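Local atomic coordinates of GDSL-like protein (Roseburia intestinalis L1-82, PDB entry 6HFZ), a protein that removes acetyl groups from complex beta-mannans as a two-domain esterase, with an SGNH-type hydrolase domain joined to a beta-rich domain. Residues 289-294 / 364-369; 87-92 / 238-243; 265-270 / 328-333; 279-284 / 345-350. All coordinates share one frame; numbering follows the deposited sequence.

Overall arrangement
Three of the contacts meet on one antiparallel sheet of the beta-rich domain. Contact 1 pairs two of its strands. Contact 2 lays helix 84-96 of the SGNH hydrolase domain against the neighbouring strand 237-241, about 9 Å from contact 1 between centres. Contact 3, also about 9 Å from contact 1, packs a loop on strand 329-336. Contact 4 belongs to the second sheet, which faces the first. Its centre lies about 11 Å from that of contact 1, and Val284 CG1 touches Ile289 CD1 at 3.4 Å. Contacts 3 and 4 do not touch. The probable Ser-His-Asp triad of the hydrolase domain lies outside all four contacts.

Contact 1. Residues 289-294 / 364-369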
loop_
_atom_site.group_PDB
_atom_site.type_symbol
_atom_site.label_atom_id
_atom_site.label_comp_id
_atom_site.label_asym_id
_atom_site.label_seq_id
_atom_site.Cartn_x
_atom_site.Cartn_y
_atom_site.Cartn_z
ATOM N N ILE A 289 5.982 15.831 5.821
ATOM C CA ILE A 289 5.513 15.254 7.073
ATOM C C ILE A 289 4.096 14.738 6.877
ATOM O O ILE A 289 3.222 15.464 6.436
ATOM C CB ILE A 289 5.546 16.274 8.209
ATOM C CG1 ILE A 289 6.931 16.916 8.371
ATOM C CG2 ILE A 289 5.039 15.630 9.481
ATOM C CD1 ILE A 289 7.958 15.985 8.897
ATOM N N SER A 290 3.858 13.513 7.347
ATOM C CA SER A 290 2.558 12.944 7.339
ATOM C C SER A 290 2.301 12.260 8.692
ATOM O O SER A 290 3.222 11.965 9.456
ATOM C CB SER A 290 2.373 12.052 6.133
ATOM O OG SER A 290 3.011 10.769 6.313
ATOM N N VAL A 291 1.038 12.023 8.997
ATOM C CA VAL A 291 0.704 11.417 10.295
ATOM C C VAL A 291 -0.302 10.288 10.095
ATOM O O VAL A 291 -1.261 10.410 9.317
ATOM C CB VAL A 291 0.165 12.497 11.242
ATOM C CG1 VAL A 291 -1.094 13.158 10.691
ATOM C CG2 VAL A 291 -0.139 11.947 12.626
ATOM N N GLN A 292 -0.077 9.178 10.821
ATOM C CA GLN A 292 -0.977 8.058 10.803
ATOM C C GLN A 292 -1.704 7.950 12.149
ATOM O O GLN A 292 -1.068 8.048 13.186
ATOM C CB GLN A 292 -0.213 6.758 10.590
ATOM C CG GLN A 292 0.283 6.524 9.174
ATOM C CD GLN A 292 0.848 5.118 9.126
ATOM O OE1 GLN A 292 1.838 4.827 9.810
ATOM N NE2 GLN A 292 0.188 4.240 8.380
ATOM N N TYR A 293 -3.013 7.685 12.120
ATOM C CA TYR A 293 -3.823 7.621 13.331
ATOM C C TYR A 293 -5.109 6.842 13.062
ATOM O O TYR A 293 -5.512 6.695 11.904
ATOM C CB TYR A 293 -4.196 9.026 13.855
ATOM C CG TYR A 293 -4.996 9.895 12.891
ATOM C CD1 TYR A 293 -4.391 10.547 11.812
ATOM C CD2 TYR A 293 -6.359 10.094 13.065
ATOM C CE1 TYR A 293 -5.117 11.365 10.943
ATOM C CE2 TYR A 293 -7.100 10.888 12.190
ATOM C CZ TYR A 293 -6.482 11.522 11.126
ATOM O OH TYR A 293 -7.203 12.355 10.295
ATOM N N ARG A 294 -5.765 6.393 14.142
ATOM C CA ARG A 294 -6.969 5.625 13.973
ATOM C C ARG A 294 -8.182 6.539 13.769
ATOM O O ARG A 294 -8.392 7.501 14.513
ATOM C CB ARG A 294 -7.230 4.732 15.189
ATOM C CG ARG A 294 -8.546 3.956 15.135
ATOM C CD ARG A 294 -8.553 2.907 16.248
ATOM N NE ARG A 294 -8.431 3.443 17.602
ATOM C CZ ARG A 294 -7.891 2.797 18.624
ATOM N NH1 ARG A 294 -7.390 1.577 18.458
ATOM N NH2 ARG A 294 -7.754 3.388 19.803
ATOM N N VAL A 364 -0.405 6.368 15.428
ATOM C CA VAL A 364 0.350 5.229 14.968
ATOM C C VAL A 364 1.791 5.655 14.630
ATOM O O VAL A 364 2.766 5.010 15.013
ATOM C CB VAL A 364 -0.334 4.550 13.769
ATOM C CG1 VAL A 364 0.546 3.439 13.176
ATOM C CG2 VAL A 364 -1.743 4.061 14.122
ATOM N N SER A 365 1.980 6.754 13.888
ATOM C CA SER A 365 3.297 7.162 13.469
ATOM C C SER A 365 3.266 8.615 13.011
ATOM O O SER A 365 2.211 9.107 12.636
ATOM C CB SER A 365 3.860 6.317 12.317
ATOM O OG SER A 365 3.304 6.711 11.036
ATOM N N VAL A 366 4.446 9.258 13.020
ATOM C CA VAL A 366 4.648 10.457 12.154
ATOM C C VAL A 366 5.720 10.107 11.128
ATOM O O VAL A 366 6.768 9.531 11.474
ATOM C CB VAL A 366 5.048 11.698 12.979
ATOM C CG1 VAL A 366 5.246 12.906 12.058
ATOM C CG2 VAL A 366 4.025 11.986 14.077
ATOM N N ILE A 367 5.473 10.392 9.841
ATOM C CA ILE A 367 6.396 9.966 8.780
ATOM C C ILE A 367 7.118 11.186 8.209
ATOM O O ILE A 367 6.500 12.141 7.769
ATOM C CB ILE A 367 5.687 9.187 7.654
ATOM C CG1 ILE A 367 4.995 7.924 8.168
ATOM C CG2 ILE A 367 6.655 8.861 6.518
ATOM C CD1 ILE A 367 4.017 7.266 7.182
ATOM N N GLY A 368 8.443 11.114 8.189
ATOM C CA GLY A 368 9.241 12.111 7.552
ATOM C C GLY A 368 9.796 11.583 6.245
ATOM O O GLY A 368 10.360 10.479 6.214
ATOM N N SER A 369 9.716 12.399 5.188
ATOM C CA SER A 369 10.143 11.964 3.885
ATOM C C SER A 369 11.063 12.991 3.241
ATOM O O SER A 369 10.888 14.187 3.460
ATOM C CB SER A 369 8.945 11.714 3.022
ATOM O OG SER A 369 8.083 10.780 3.639
#
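A classic beta bulge marks this antiparallel strand pair: Val364 and Ser365 both face Gln292. The Gln292 carbonyl serves both residues. Val364 N reaches Gln292 O at 2.9 Å, from above the carbonyl plane. Ser365 N reaches the same oxygen in a weak bond of 3.4 Å. In return, Gln292 N donates to Ser365 O at 2.9 Å, and this bond is nearly straight.

The same pair is joined by its side chains. Ser365 OG donates to Gln292 OE1 at 2.7 Å, in the amide plane and on a lone pair. Gln292 CG stands opposite its own carbonyl carbon (chi1 -75°). The chain then runs out extended past Ser365, and this brings OE1 to the hydroxyl. The bond should restrain rotation of the buried amide.

Beyond the bulge the ladder is regular. Ser290 and Ile367 form a hydrogen-bonded pair, with Ile367 N to Ser290 O at 2.8 Å. Ser290 OG packs on Ile367 CB at 3.4 Å.

The strands form part of one sheet of a beta sandwich, and its two faces meet different neighbours. Ser290, Gln292 and Ile367 face helix 84-96 of the hydrolase domain, where they touch Gln85, Phe86 and Ala89. The other face carries Ile289, Val291 and Val366, turned to the second sheet. Here Ile289 CG2 meets Val366 CG1 at 3.8 Å, the two side chains crossing at a slant. Val366 CG1 also lies 3.4 Å from Ser290 O. Tyr293 points away from strand 361-370, and its OH is hydrogen-bonded to Asp333 on strand 329-336.

Contact 2. Residues 87-92 / 238-243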
loop_
_atom_site.group_PDB
_atom_site.type_symbol
_atom_site.label_atom_id
_atom_site.label_comp_id
_atom_site.label_asym_id
_atom_site.label_seq_id
_atom_site.Cartn_x
_atom_site.Cartn_y
_atom_site.Cartn_z
ATOM N N GLY A 87 2.854 2.403 1.832
ATOM C CA GLY A 87 3.708 1.357 1.235
ATOM C C GLY A 87 5.200 1.684 1.207
ATOM O O GLY A 87 6.043 0.827 1.554
ATOM N N VAL A 88 5.553 2.871 0.753
ATOM C CA VAL A 88 6.986 3.242 0.668
ATOM C C VAL A 88 7.614 3.329 2.067
ATOM O O VAL A 88 8.792 2.923 2.234
ATOM C CB VAL A 88 7.234 4.510 -0.192
ATOM C CG1 VAL A 88 6.583 5.708 0.444
ATOM C CG2 VAL A 88 8.715 4.746 -0.466
ATOM N N ALA A 89 6.877 3.774 3.075
ATOM C CA ALA A 89 7.382 3.899 4.479
ATOM C C ALA A 89 7.491 2.546 5.180
ATOM O O ALA A 89 8.252 2.486 6.099
ATOM C CB ALA A 89 6.461 4.765 5.291
ATOM N N ARG A 90 6.668 1.553 4.814
ATOM C CA ARG A 90 6.663 0.231 5.446
ATOM C C ARG A 90 7.402 -0.818 4.592
ATOM O O ARG A 90 7.515 -1.977 5.012
ATOM C CB ARG A 90 5.245 -0.215 5.787
ATOM C CG ARG A 90 4.397 -0.687 4.618
ATOM C CD ARG A 90 2.945 -0.706 4.956
ATOM N NE ARG A 90 2.101 -1.134 3.847
ATOM C CZ ARG A 90 1.851 -2.381 3.474
ATOM N NH1 ARG A 90 2.464 -3.390 4.077
ATOM N NH2 ARG A 90 0.941 -2.604 2.519
ATOM N N ALA A 91 7.900 -0.428 3.420
ATOM C CA ALA A 91 8.387 -1.416 2.452
ATOM C C ALA A 91 9.564 -2.208 3.049
ATOM O O ALA A 91 9.613 -3.426 2.919
ATOM C CB ALA A 91 8.759 -0.763 1.133
ATOM N N GLU A 92 10.488 -1.520 3.730
ATOM C CA GLU A 92 11.676 -2.202 4.315
ATOM C C GLU A 92 11.253 -3.294 5.310
ATOM O O GLU A 92 11.669 -4.464 5.195
ATOM C CB GLU A 92 12.578 -1.172 5.010
ATOM C CG GLU A 92 13.562 -0.506 4.077
ATOM C CD GLU A 92 14.552 -1.440 3.380
ATOM O OE1 GLU A 92 15.089 -1.023 2.324
ATOM O OE2 GLU A 92 14.786 -2.582 3.878
ATOM N N SER A 238 11.309 7.493 3.223
ATOM C CA SER A 238 10.135 7.723 4.050
ATOM C C SER A 238 10.328 6.967 5.360
ATOM O O SER A 238 10.407 5.750 5.346
ATOM C CB SER A 238 8.838 7.287 3.372
ATOM O OG SER A 238 8.432 8.167 2.327
ATOM N N ILE A 239 10.496 7.707 6.469
ATOM C CA ILE A 239 10.897 7.105 7.727
ATOM C C ILE A 239 9.762 7.226 8.739
ATOM O O ILE A 239 9.361 8.302 9.055
ATOM C CB ILE A 239 12.197 7.771 8.209
ATOM C CG1 ILE A 239 13.369 7.428 7.288
ATOM C CG2 ILE A 239 12.485 7.408 9.666
ATOM C CD1 ILE A 239 13.692 5.968 7.217
ATOM N N ARG A 240 9.217 6.114 9.229
ATOM C CA ARG A 240 8.220 6.226 10.286
ATOM C C ARG A 240 8.909 6.483 11.634
ATOM O O ARG A 240 9.913 5.835 11.960
ATOM C CB ARG A 240 7.433 4.937 10.482
ATOM C CG ARG A 240 6.323 4.699 9.491
ATOM C CD ARG A 240 5.695 3.331 9.712
ATOM N NE ARG A 240 6.604 2.205 9.478
ATOM C CZ ARG A 240 6.217 0.934 9.547
ATOM N NH1 ARG A 240 4.956 0.652 9.815
ATOM N NH2 ARG A 240 7.086 -0.039 9.324
ATOM N N HIS A 241 8.340 7.388 12.403
ATOM C CA HIS A 241 8.721 7.682 13.806
ATOM C C HIS A 241 7.632 7.059 14.676
ATOM O O HIS A 241 6.463 7.495 14.643
ATOM C CB HIS A 241 8.899 9.190 14.028
ATOM C CG HIS A 241 9.994 9.772 13.216
ATOM N ND1 HIS A 241 11.261 10.039 13.751
ATOM C CD2 HIS A 241 10.062 10.088 11.903
ATOM C CE1 HIS A 241 12.030 10.522 12.810
ATOM N NE2 HIS A 241 11.336 10.555 11.675
ATOM N N GLN A 242 8.007 6.018 15.407
ATOM C CA GLN A 242 7.092 5.283 16.269
ATOM C C GLN A 242 7.699 5.225 17.679
ATOM O O GLN A 242 8.631 5.969 17.969
ATOM C CB GLN A 242 6.791 3.926 15.657
ATOM C CG GLN A 242 6.014 4.056 14.345
ATOM C CD GLN A 242 5.478 2.772 13.778
ATOM O OE1 GLN A 242 6.221 1.955 13.228
ATOM N NE2 GLN A 242 4.166 2.591 13.882
ATOM N N ASN A 243 7.122 4.407 18.561
ATOM C CA ASN A 243 7.384 4.565 19.995
ATOM C C ASN A 243 8.806 4.072 20.329
ATOM O O ASN A 243 9.218 4.298 21.436
ATOM C CB ASN A 243 6.255 4.000 20.867
ATOM C CG ASN A 243 6.142 2.485 20.927
ATOM O OD1 ASN A 243 7.144 1.774 20.968
ATOM N ND2 ASN A 243 4.929 1.992 21.061
HETATM O O HOH W 1 9.722 3.578 8.164
#
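Helix 87-92 runs across strand 238-241 at 78°, with the axes 7.1 Å apart and Ala89 nearest to Ser238. Small side chains meet at the closest point, where Ala89 CB lies on Ser238 CB at 4.0 Å. Beside it, Val88 CG1 touches Ser238 OG at 3.6 Å. That hydroxyl is hydrogen-bonded to Tyr235 O and Ser369 OG, so it is satisfied where it meets the methyl.

One water joins the two backbones. It donates to Ala89 O at 2.8 Å and accepts from Arg240 N, also at 2.8 Å.

This is a junction between domains. Helix 84-96 belongs to the SGNH hydrolase domain, while strand 237-241 is in the antiparallel sheet of the beta-rich domain, next to strand 361-370. Ile367 of that strand also touches Ala89.

Arg240 reaches over to the helix. Its chain bends at chi3 (-64°), which turns one guanidinium face to Arg90. Arg90 CB sits over that face, 4.0 Å from Arg240 NH2. Gln242 OE1 lies over the opposite face, and both are offset toward the rim. The bridging water lies in the guanidinium plane, at its edge. Arg240 NE comes within 3.8 Å of Ala89 O, at a slant and without a hydrogen bond. The two arginines meet through the CA and CB of Arg90, not through their charges. Arg90's own guanidinium leads away, to a salt bridge with Asp94 and a hydrogen bond to Ala77 O.

Contact 3. Residues 265-270 / 328-333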
loop_
_atom_site.group_PDB
_atom_site.type_symbol
_atom_site.label_atom_id
_atom_site.label_comp_id
_atom_site.label_asym_id
_atom_site.label_seq_id
_atom_site.Cartn_x
_atom_site.Cartn_y
_atom_site.Cartn_z
ATOM N N ASP A 265 -2.598 -6.087 12.004
ATOM C CA ASP A 265 -2.841 -5.518 13.371
ATOM C C ASP A 265 -2.152 -4.144 13.414
ATOM O O ASP A 265 -1.011 -4.014 13.916
ATOM C CB ASP A 265 -2.291 -6.502 14.408
ATOM C CG ASP A 265 -2.506 -6.168 15.876
ATOM O OD1 ASP A 265 -3.299 -5.251 16.175
ATOM O OD2 ASP A 265 -1.864 -6.836 16.707
ATOM N N CYS A 266 -2.806 -3.145 12.797
ATOM C CA CYS A 266 -2.072 -1.974 12.404
ATOM C C CYS A 266 -2.070 -0.894 13.498
ATOM O O CYS A 266 -1.245 0.011 13.415
ATOM C CB CYS A 266 -2.580 -1.453 11.070
ATOM S SG CYS A 266 -4.351 -1.119 11.064
ATOM N N PHE A 267 -2.881 -1.031 14.554
ATOM C CA PHE A 267 -2.775 -0.047 15.673
ATOM C C PHE A 267 -1.836 -0.623 16.743
ATOM O O PHE A 267 -2.285 -1.102 17.788
ATOM C CB PHE A 267 -4.166 0.378 16.126
ATOM C CG PHE A 267 -5.056 0.835 14.998
ATOM C CD1 PHE A 267 -4.747 2.002 14.320
ATOM C CD2 PHE A 267 -6.115 0.063 14.548
ATOM C CE1 PHE A 267 -5.516 2.429 13.259
ATOM C CE2 PHE A 267 -6.903 0.504 13.476
ATOM C CZ PHE A 267 -6.599 1.682 12.843
ATOM N N LYS A 268 -0.547 -0.644 16.386
ATOM C CA LYS A 268 0.542 -1.090 17.214
ATOM C C LYS A 268 1.720 -0.160 17.009
ATOM O O LYS A 268 1.810 0.506 15.967
ATOM C CB LYS A 268 0.969 -2.527 16.869
ATOM C CG LYS A 268 -0.040 -3.608 17.207
ATOM C CD LYS A 268 -0.213 -3.839 18.692
ATOM C CE LYS A 268 -1.393 -4.734 19.039
ATOM N NZ LYS A 268 -2.672 -4.082 18.748
ATOM N N HIS A 269 2.655 -0.168 17.981
ATOM C CA HIS A 269 3.952 0.526 17.987
ATOM C C HIS A 269 3.822 2.047 18.140
ATOM O O HIS A 269 4.803 2.771 17.975
ATOM C CB HIS A 269 4.780 0.207 16.725
ATOM C CG HIS A 269 5.104 -1.246 16.596
ATOM N ND1 HIS A 269 5.044 -2.095 17.690
ATOM C CD2 HIS A 269 5.499 -2.002 15.544
ATOM C CE1 HIS A 269 5.387 -3.329 17.292
ATOM N NE2 HIS A 269 5.680 -3.306 16.013
ATOM N N GLY A 270 2.613 2.502 18.443
ATOM C CA GLY A 270 2.382 3.909 18.586
ATOM C C GLY A 270 2.082 4.289 20.021
ATOM O O GLY A 270 2.673 3.773 20.966
ATOM N N ASP A 328 -12.725 0.352 11.199
ATOM C CA ASP A 328 -11.687 1.324 11.574
ATOM C C ASP A 328 -10.766 1.531 10.362
ATOM O O ASP A 328 -10.477 0.574 9.612
ATOM C CB ASP A 328 -10.885 0.808 12.774
ATOM C CG ASP A 328 -11.648 0.761 14.092
ATOM O OD1 ASP A 328 -12.693 1.413 14.192
ATOM O OD2 ASP A 328 -11.197 0.036 14.987
ATOM N N LYS A 329 -10.296 2.769 10.178
ATOM C CA LYS A 329 -9.360 3.092 9.116
ATOM C C LYS A 329 -8.047 3.534 9.758
ATOM O O LYS A 329 -8.037 4.311 10.752
ATOM C CB LYS A 329 -9.932 4.197 8.233
ATOM C CG LYS A 329 -9.028 4.710 7.113
ATOM C CD LYS A 329 -9.651 5.845 6.327
ATOM C CE LYS A 329 -8.912 6.130 5.036
ATOM N NZ LYS A 329 -9.361 7.415 4.448
ATOM N N LEU A 330 -6.955 3.067 9.171
ATOM C CA LEU A 330 -5.613 3.594 9.469
ATOM C C LEU A 330 -5.365 4.834 8.599
ATOM O O LEU A 330 -4.843 4.773 7.477
ATOM C CB LEU A 330 -4.596 2.484 9.236
ATOM C CG LEU A 330 -3.144 2.906 9.387
ATOM C CD1 LEU A 330 -2.912 3.615 10.714
ATOM C CD2 LEU A 330 -2.193 1.755 9.210
ATOM N N GLU A 331 -5.770 6.006 9.116
ATOM C CA GLU A 331 -5.731 7.214 8.340
ATOM C C GLU A 331 -4.276 7.664 8.171
ATOM O O GLU A 331 -3.440 7.506 9.085
ATOM C CB GLU A 331 -6.612 8.286 8.973
ATOM C CG GLU A 331 -6.742 9.547 8.116
ATOM C CD GLU A 331 -7.290 9.289 6.716
ATOM O OE1 GLU A 331 -8.519 9.276 6.595
ATOM O OE2 GLU A 331 -6.495 9.018 5.757
ATOM N N LEU A 332 -3.979 8.269 7.011
ATOM C CA LEU A 332 -2.677 8.919 6.786
ATOM C C LEU A 332 -2.940 10.275 6.139
ATOM O O LEU A 332 -3.424 10.315 4.996
ATOM C CB LEU A 332 -1.801 8.032 5.909
ATOM C CG LEU A 332 -0.322 8.404 5.802
ATOM C CD1 LEU A 332 0.497 7.218 5.328
ATOM C CD2 LEU A 332 -0.090 9.605 4.904
ATOM N N ASP A 333 -2.616 11.349 6.850
ATOM C CA ASP A 333 -2.865 12.703 6.375
ATOM C C ASP A 333 -1.536 13.366 6.091
ATOM O O ASP A 333 -0.602 13.356 6.951
ATOM C CB ASP A 333 -3.662 13.547 7.368
ATOM C CG ASP A 333 -5.119 13.202 7.599
ATOM O OD1 ASP A 333 -5.757 12.616 6.707
ATOM O OD2 ASP A 333 -5.642 13.620 8.669
#
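Phe267 presents the edge of its ring to a backbone carbonyl: CZ lies 3.7 Å from Lys329 O, which sits near the ring plane. CE1 meets Leu330 CD1 at 3.8 Å, the ring and the leucine lying alongside each other, head to tail. On the other side of CZ, CE2 touches Asp328 CB at 4.1 Å. The sulfur of Cys266 lies over one ring face, toward the rim. Cys266 CB also packs on Leu330 CD2 at 3.7 Å, so each leucine methyl has its own partner. Leu330 CG is anti to the backbone N (chi1 175°), which sends the methyls toward Phe267 and Cys266. Arg294 adds a cation-pi contact to the ring.

With an alanine in place of Phe267, Leu330 CD1 would probably lose its aromatic neighbour and the Arg294 guanidinium its cation-pi partner.

Within the loop, Lys268 NZ forms a salt bridge with Asp265 OD1 at 2.9 Å and a hydrogen bond with Phe267 O. A buffer molecule, probably from crystallisation, lies near the Phe267 side chain. The loop makes an inverse gamma turn around Phe267, with a weak Lys268 N to Cys266 O bond, and packs against strand 329-336 of the beta-sandwich domain.

Contact 4. Residues 279-284 / 345-350; sequences SITLDV and KVEVRL
Ile280 and Val348 lie side by side on the inner face of a beta sandwich, with Ile280 CG2 3.8 Å from Val348 CB. Their strands run antiparallel, at 159°. Leu282, Val284 and Val346 continue this apolar face toward the second sheet, where Val366 touches Leu282 and Val284. Val284 CG2 also meets Val346 CG2 at 3.8 Å. In both valines CG1 is anti to the backbone N (chi1 -177° in Val284, -178° in Val346), which leaves CG2 opposite the carbonyl carbon.

The backbone is held by four hydrogen bonds. Ile280 pairs with Val348, and Leu282 with Val346, each through two of them. The shortest runs from Val346 N to Leu282 O at 2.8 Å, nearly along the C=O axis. Val348 O also receives a CA-H contact from Ser279 CA at 3.1 Å.

The outer face is looser and meets solvent: Lys345 and Arg349 are exposed there, Thr281 and Glu347 partly so. Contacts there are long, without hydrogen bonds. Glu347 runs extended beside Thr281, with its CG 4.1 Å from Thr281 CG2. Its carboxylate reaches on toward Ser279, where OE2 stands 4.0 Å from Ser279 CB. An alanine instead of Glu347 is likely to strip the Thr281 methyl of one neighbour and leave Ser279 CB without the nearby carboxylate. Lys345 NZ lies 4.3 Å from Thr281 CG2. Arg349 NH1 stops 4.1 Å from Ser279 OG.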
loop_
_atom_site.group_PDB
_atom_site.type_symbol
_atom_site.label_atom_id
_atom_site.label_comp_id
_atom_site.label_asym_id
_atom_site.label_seq_id
_atom_site.Cartn_x
_atom_site.Cartn_y
_atom_site.Cartn_z
ATOM N N SER A 279 -0.369 15.313 25.188
ATOM C CA SER A 279 0.439 15.704 24.029
ATOM C C SER A 279 1.693 14.836 23.937
ATOM O O SER A 279 2.063 14.063 24.870
ATOM C CB SER A 279 0.795 17.158 24.051
ATOM O OG SER A 279 1.374 17.507 25.281
ATOM N N ILE A 280 2.372 14.990 22.801
ATOM C CA ILE A 280 3.600 14.309 22.474
ATOM C C ILE A 280 4.366 15.194 21.485
ATOM O O ILE A 280 3.733 15.879 20.690
ATOM C CB ILE A 280 3.281 12.917 21.894
ATOM C CG1 ILE A 280 4.557 12.133 21.562
ATOM C CG2 ILE A 280 2.358 13.056 20.685
ATOM C CD1 ILE A 280 4.266 10.708 21.038
ATOM N N THR A 281 5.685 15.215 21.600
ATOM C CA THR A 281 6.563 15.982 20.702
ATOM C C THR A 281 7.591 15.015 20.099
ATOM O O THR A 281 8.096 14.062 20.766
ATOM C CB THR A 281 7.235 17.166 21.413
ATOM O OG1 THR A 281 8.035 16.622 22.460
ATOM C CG2 THR A 281 6.239 18.148 21.982
ATOM N N LEU A 282 7.840 15.213 18.801
ATOM C CA LEU A 282 8.739 14.430 18.005
ATOM C C LEU A 282 9.602 15.372 17.179
ATOM O O LEU A 282 9.089 16.357 16.671
ATOM C CB LEU A 282 7.957 13.563 17.008
ATOM C CG LEU A 282 6.873 12.655 17.565
ATOM C CD1 LEU A 282 5.508 13.296 17.558
ATOM C CD2 LEU A 282 6.849 11.334 16.794
ATOM N N ASP A 283 10.858 14.973 16.975
ATOM C CA ASP A 283 11.752 15.511 15.978
ATOM C C ASP A 283 11.651 14.652 14.711
ATOM O O ASP A 283 11.874 13.452 14.767
ATOM C CB ASP A 283 13.209 15.460 16.455
ATOM C CG ASP A 283 13.532 16.369 17.635
ATOM O OD1 ASP A 283 12.762 17.317 17.875
ATOM O OD2 ASP A 283 14.563 16.117 18.303
ATOM N N VAL A 284 11.304 15.285 13.583
ATOM C CA VAL A 284 11.073 14.560 12.333
ATOM C C VAL A 284 11.781 15.287 11.189
ATOM O O VAL A 284 11.353 16.372 10.798
ATOM C CB VAL A 284 9.574 14.391 12.036
ATOM C CG1 VAL A 284 9.391 13.557 10.765
ATOM C CG2 VAL A 284 8.805 13.791 13.231
ATOM N N LYS A 345 9.966 20.161 14.230
ATOM C CA LYS A 345 9.362 19.826 15.487
ATOM C C LYS A 345 7.888 19.539 15.205
ATOM O O LYS A 345 7.208 20.286 14.487
ATOM C CB LYS A 345 9.576 20.927 16.530
ATOM C CG LYS A 345 8.739 20.758 17.787
ATOM C CD LYS A 345 9.117 21.707 18.918
ATOM C CE LYS A 345 8.257 21.537 20.158
ATOM N NZ LYS A 345 6.834 21.867 19.905
ATOM N N VAL A 346 7.414 18.415 15.743
ATOM C CA VAL A 346 6.059 18.028 15.550
ATOM C C VAL A 346 5.412 17.792 16.912
ATOM O O VAL A 346 5.952 17.097 17.762
ATOM C CB VAL A 346 5.963 16.777 14.656
ATOM C CG1 VAL A 346 4.508 16.408 14.428
ATOM C CG2 VAL A 346 6.708 16.971 13.350
ATOM N N GLU A 347 4.207 18.303 17.072
ATOM C CA GLU A 347 3.487 18.115 18.285
ATOM C C GLU A 347 2.080 17.638 17.938
ATOM O O GLU A 347 1.451 18.176 17.047
ATOM C CB GLU A 347 3.488 19.433 19.078
ATOM C CG GLU A 347 2.646 19.353 20.340
ATOM C CD GLU A 347 2.719 20.552 21.274
ATOM O OE1 GLU A 347 2.886 21.709 20.777
ATOM O OE2 GLU A 347 2.610 20.323 22.507
ATOM N N VAL A 348 1.592 16.644 18.683
ATOM C CA VAL A 348 0.208 16.231 18.606
ATOM C C VAL A 348 -0.396 16.399 20.011
ATOM O O VAL A 348 0.225 15.987 20.968
ATOM C CB VAL A 348 0.113 14.776 18.108
ATOM C CG1 VAL A 348 -1.330 14.315 18.035
ATOM C CG2 VAL A 348 0.815 14.609 16.761
ATOM N N ARG A 349 -1.579 17.007 20.093
ATOM C CA ARG A 349 -2.256 17.314 21.361
ATOM C C ARG A 349 -3.732 16.951 21.236
ATOM O O ARG A 349 -4.348 17.289 20.257
ATOM C CB ARG A 349 -2.188 18.831 21.625
ATOM C CG ARG A 349 -2.683 19.264 23.000
ATOM C CD ARG A 349 -2.373 20.759 23.280
ATOM N NE ARG A 349 -2.909 21.168 24.596
ATOM C CZ ARG A 349 -2.202 21.163 25.726
ATOM N NH1 ARG A 349 -0.912 20.894 25.695
ATOM N NH2 ARG A 349 -2.770 21.461 26.882
ATOM N N LEU A 350 -4.337 16.394 22.289
ATOM C CA LEU A 350 -5.770 16.153 22.270
ATOM C C LEU A 350 -6.520 17.453 22.582
ATOM O O LEU A 350 -6.142 18.150 23.530
ATOM C CB LEU A 350 -6.092 15.071 23.302
ATOM C CG LEU A 350 -6.375 13.674 22.747
ATOM C CD1 LEU A 350 -5.321 13.182 21.802
ATOM C CD2 LEU A 350 -6.613 12.660 23.847
#